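Local coordinates for calcineurin-like phosphoesterase domain-containing protein (Aquifex aeolicus, PDB 1XM7) that is of unknown function but belongs to the calcineurin-like metallophosphoesterases and is therefore probably a hydrolase, at residues V148-E153 against V171-Y176. Residues are numbered along the deposited sequence; the frame is centred on the assembly and turned at random.
Sequences VHWNRE and VEWNDY
E172 and W173, neighbours on a short 3-10 turn, grip the loop 148-153 through its backbone. CB of E172 packs 3.7 Å from CB of W150; beyond it the chain is extended (chi2 -168°), which carries the carboxylate to the W150 amide. There OE2 lies 3.3 Å from CB of H149 and accepts a hydrogen bond from W150 N at 3.0 Å, on its anti side; a water donates both to OE2 and to W150 O. OE1 turns to a salt bridge with R25, so a two-ended glutamate suits this place. The indole of W173 offers an edge and a face. NE1 donates to V148 O at 2.7 Å, a bent bond (132°) from above the carbonyl plane, and ND2 of N168 gives that oxygen a second hydrogen bond. CA of W150 makes a CH-pi contact over the W173 six-membered ring, 3.8 Å from its centroid, while the two indoles meet obliquely, planes 43° apart. A leucine in place of W173 would probably cost V148 O this donor and W150 CA its aromatic face. H149 closes the GHxH motif, whose histidines bind metal in relatives; because both direct bonds run from side chains to backbone, the contact probably helps to hold that motif's loop in place.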
loop_
_atom_site.group_PDB
_atom_site.type_symbol
_atom_site.label_atom_id
_atom_site.label_comp_id
_atom_site.label_asym_id
_atom_site.label_seq_id
_atom_site.Cartn_x
_atom_site.Cartn_y
_atom_site.Cartn_z
ATOM N N VAL A 148 -5.648 -4.552 -5.293
ATOM C CA VAL A 148 -7.054 -4.637 -5.720
ATOM C C VAL A 148 -7.802 -3.309 -5.605
ATOM O O VAL A 148 -8.045 -2.812 -4.506
ATOM C CB VAL A 148 -7.832 -5.695 -4.919
ATOM C CG1 VAL A 148 -9.211 -5.888 -5.539
ATOM C CG2 VAL A 148 -7.057 -7.010 -4.902
ATOM N N HIS A 149 -8.183 -2.750 -6.749
ATOM C CA HIS A 149 -8.876 -1.468 -6.776
ATOM C C HIS A 149 -10.337 -1.525 -6.394
ATOM O O HIS A 149 -10.939 -2.589 -6.282
ATOM C CB HIS A 149 -8.760 -0.822 -8.157
ATOM C CG HIS A 149 -7.348 -0.640 -8.619
ATOM N ND1 HIS A 149 -6.358 -0.131 -7.806
ATOM C CD2 HIS A 149 -6.756 -0.906 -9.808
ATOM C CE1 HIS A 149 -5.219 -0.094 -8.474
ATOM N NE2 HIS A 149 -5.433 -0.559 -9.691
ATOM N N TRP A 150 -10.895 -0.342 -6.201
ATOM C CA TRP A 150 -12.283 -0.204 -5.837
ATOM C C TRP A 150 -13.168 -0.727 -6.958
ATOM O O TRP A 150 -12.853 -0.571 -8.136
ATOM C CB TRP A 150 -12.603 1.273 -5.583
ATOM C CG TRP A 150 -14.044 1.521 -5.247
ATOM C CD1 TRP A 150 -14.610 1.549 -3.997
ATOM C CD2 TRP A 150 -15.126 1.667 -6.180
ATOM N NE1 TRP A 150 -15.976 1.697 -4.099
ATOM C CE2 TRP A 150 -16.319 1.770 -5.427
ATOM C CE3 TRP A 150 -15.205 1.711 -7.581
ATOM C CZ2 TRP A 150 -17.577 1.915 -6.030
ATOM C CZ3 TRP A 150 -16.455 1.851 -8.178
ATOM C CH2 TRP A 150 -17.624 1.951 -7.403
ATOM N N ASN A 151 -14.268 -1.364 -6.578
ATOM C CA ASN A 151 -15.249 -1.871 -7.527
ATOM C C ASN A 151 -16.572 -1.617 -6.834
ATOM O O ASN A 151 -16.612 -1.448 -5.615
ATOM C CB ASN A 151 -15.042 -3.364 -7.814
ATOM C CG ASN A 151 -15.106 -4.219 -6.570
ATOM O OD1 ASN A 151 -14.228 -5.051 -6.323
ATOM N ND2 ASN A 151 -16.154 -4.029 -5.779
ATOM N N ARG A 152 -17.650 -1.585 -7.602
ATOM C CA ARG A 152 -18.968 -1.308 -7.044
ATOM C C ARG A 152 -19.582 -2.393 -6.153
ATOM O O ARG A 152 -20.746 -2.280 -5.775
ATOM C CB ARG A 152 -19.941 -0.958 -8.176
ATOM C CG ARG A 152 -19.262 -0.742 -9.524
ATOM C CD ARG A 152 -18.881 -2.081 -10.145
ATOM N NE ARG A 152 -18.054 -1.958 -11.345
ATOM C CZ ARG A 152 -17.971 -2.895 -12.292
ATOM N NH1 ARG A 152 -18.670 -4.024 -12.179
ATOM N NH2 ARG A 152 -17.185 -2.708 -13.353
ATOM N N GLU A 153 -18.815 -3.429 -5.805
ATOM C CA GLU A 153 -19.338 -4.499 -4.948
ATOM C C GLU A 153 -18.559 -4.764 -3.654
ATOM O O GLU A 153 -19.087 -4.563 -2.568
ATOM C CB GLU A 153 -19.455 -5.809 -5.729
ATOM C CG GLU A 153 -18.853 -5.782 -7.119
ATOM C CD GLU A 153 -19.673 -4.961 -8.093
ATOM O OE1 GLU A 153 -19.312 -4.913 -9.291
ATOM O OE2 GLU A 153 -20.681 -4.363 -7.660
ATOM N N VAL A 171 -5.552 3.063 -1.599
ATOM C CA VAL A 171 -6.229 4.336 -1.362
ATOM C C VAL A 171 -7.693 4.335 -1.773
ATOM O O VAL A 171 -8.538 4.852 -1.053
ATOM C CB VAL A 171 -5.521 5.496 -2.097
ATOM C CG1 VAL A 171 -4.170 5.757 -1.470
ATOM C CG2 VAL A 171 -5.366 5.165 -3.574
ATOM N N GLU A 172 -7.989 3.743 -2.925
ATOM C CA GLU A 172 -9.356 3.696 -3.435
ATOM C C GLU A 172 -10.379 3.055 -2.491
ATOM O O GLU A 172 -11.581 3.287 -2.620
ATOM C CB GLU A 172 -9.395 2.969 -4.782
ATOM C CG GLU A 172 -8.633 3.665 -5.889
ATOM C CD GLU A 172 -8.936 3.076 -7.251
ATOM O OE1 GLU A 172 -8.326 3.512 -8.239
ATOM O OE2 GLU A 172 -9.790 2.177 -7.340
ATOM N N TRP A 173 -9.911 2.249 -1.547
ATOM C CA TRP A 173 -10.821 1.598 -0.614
ATOM C C TRP A 173 -10.914 2.313 0.714
ATOM O O TRP A 173 -11.855 2.086 1.474
ATOM C CB TRP A 173 -10.387 0.161 -0.338
ATOM C CG TRP A 173 -10.655 -0.780 -1.456
ATOM C CD1 TRP A 173 -9.733 -1.381 -2.260
ATOM C CD2 TRP A 173 -11.940 -1.252 -1.891
ATOM N NE1 TRP A 173 -10.360 -2.199 -3.167
ATOM C CE2 TRP A 173 -11.714 -2.141 -2.964
ATOM C CE3 TRP A 173 -13.257 -1.009 -1.478
ATOM C CZ2 TRP A 173 -12.762 -2.792 -3.633
ATOM C CZ3 TRP A 173 -14.296 -1.654 -2.142
ATOM C CH2 TRP A 173 -14.039 -2.536 -3.209
ATOM N N ASN A 174 -9.943 3.171 1.004
ATOM C CA ASN A 174 -9.945 3.865 2.282
ATOM C C ASN A 174 -10.064 5.374 2.178
ATOM O O ASN A 174 -9.578 6.099 3.036
ATOM C CB ASN A 174 -8.694 3.483 3.076
ATOM C CG ASN A 174 -8.365 2.007 2.952
ATOM O OD1 ASN A 174 -7.526 1.615 2.146
ATOM N ND2 ASN A 174 -9.045 1.180 3.731
ATOM N N ASP A 175 -10.726 5.836 1.123
ATOM C CA ASP A 175 -10.944 7.261 0.912
ATOM C C ASP A 175 -9.622 8.039 0.930
ATOM O O ASP A 175 -9.511 9.101 1.544
ATOM C CB ASP A 175 -11.923 7.794 1.982
ATOM C CG ASP A 175 -12.621 9.094 1.558
ATOM O OD1 ASP A 175 -12.964 9.234 0.358
ATOM O OD2 ASP A 175 -12.848 9.972 2.427
ATOM N N TYR A 176 -8.622 7.486 0.250
ATOM C CA TYR A 176 -7.299 8.098 0.141
ATOM C C TYR A 176 -6.650 8.496 1.465
ATOM O O TYR A 176 -6.073 9.573 1.587
ATOM C CB TYR A 176 -7.368 9.301 -0.810
ATOM C CG TYR A 176 -7.935 8.924 -2.162
ATOM C CD1 TYR A 176 -9.303 8.718 -2.332
ATOM C CD2 TYR A 176 -7.095 8.678 -3.249
ATOM C CE1 TYR A 176 -9.813 8.269 -3.546
ATOM C CE2 TYR A 176 -7.597 8.224 -4.467
ATOM C CZ TYR A 176 -8.953 8.021 -4.606
ATOM O OH TYR A 176 -9.451 7.559 -5.802
HETATM O O HOH W 1 -11.458 1.377 -9.344
#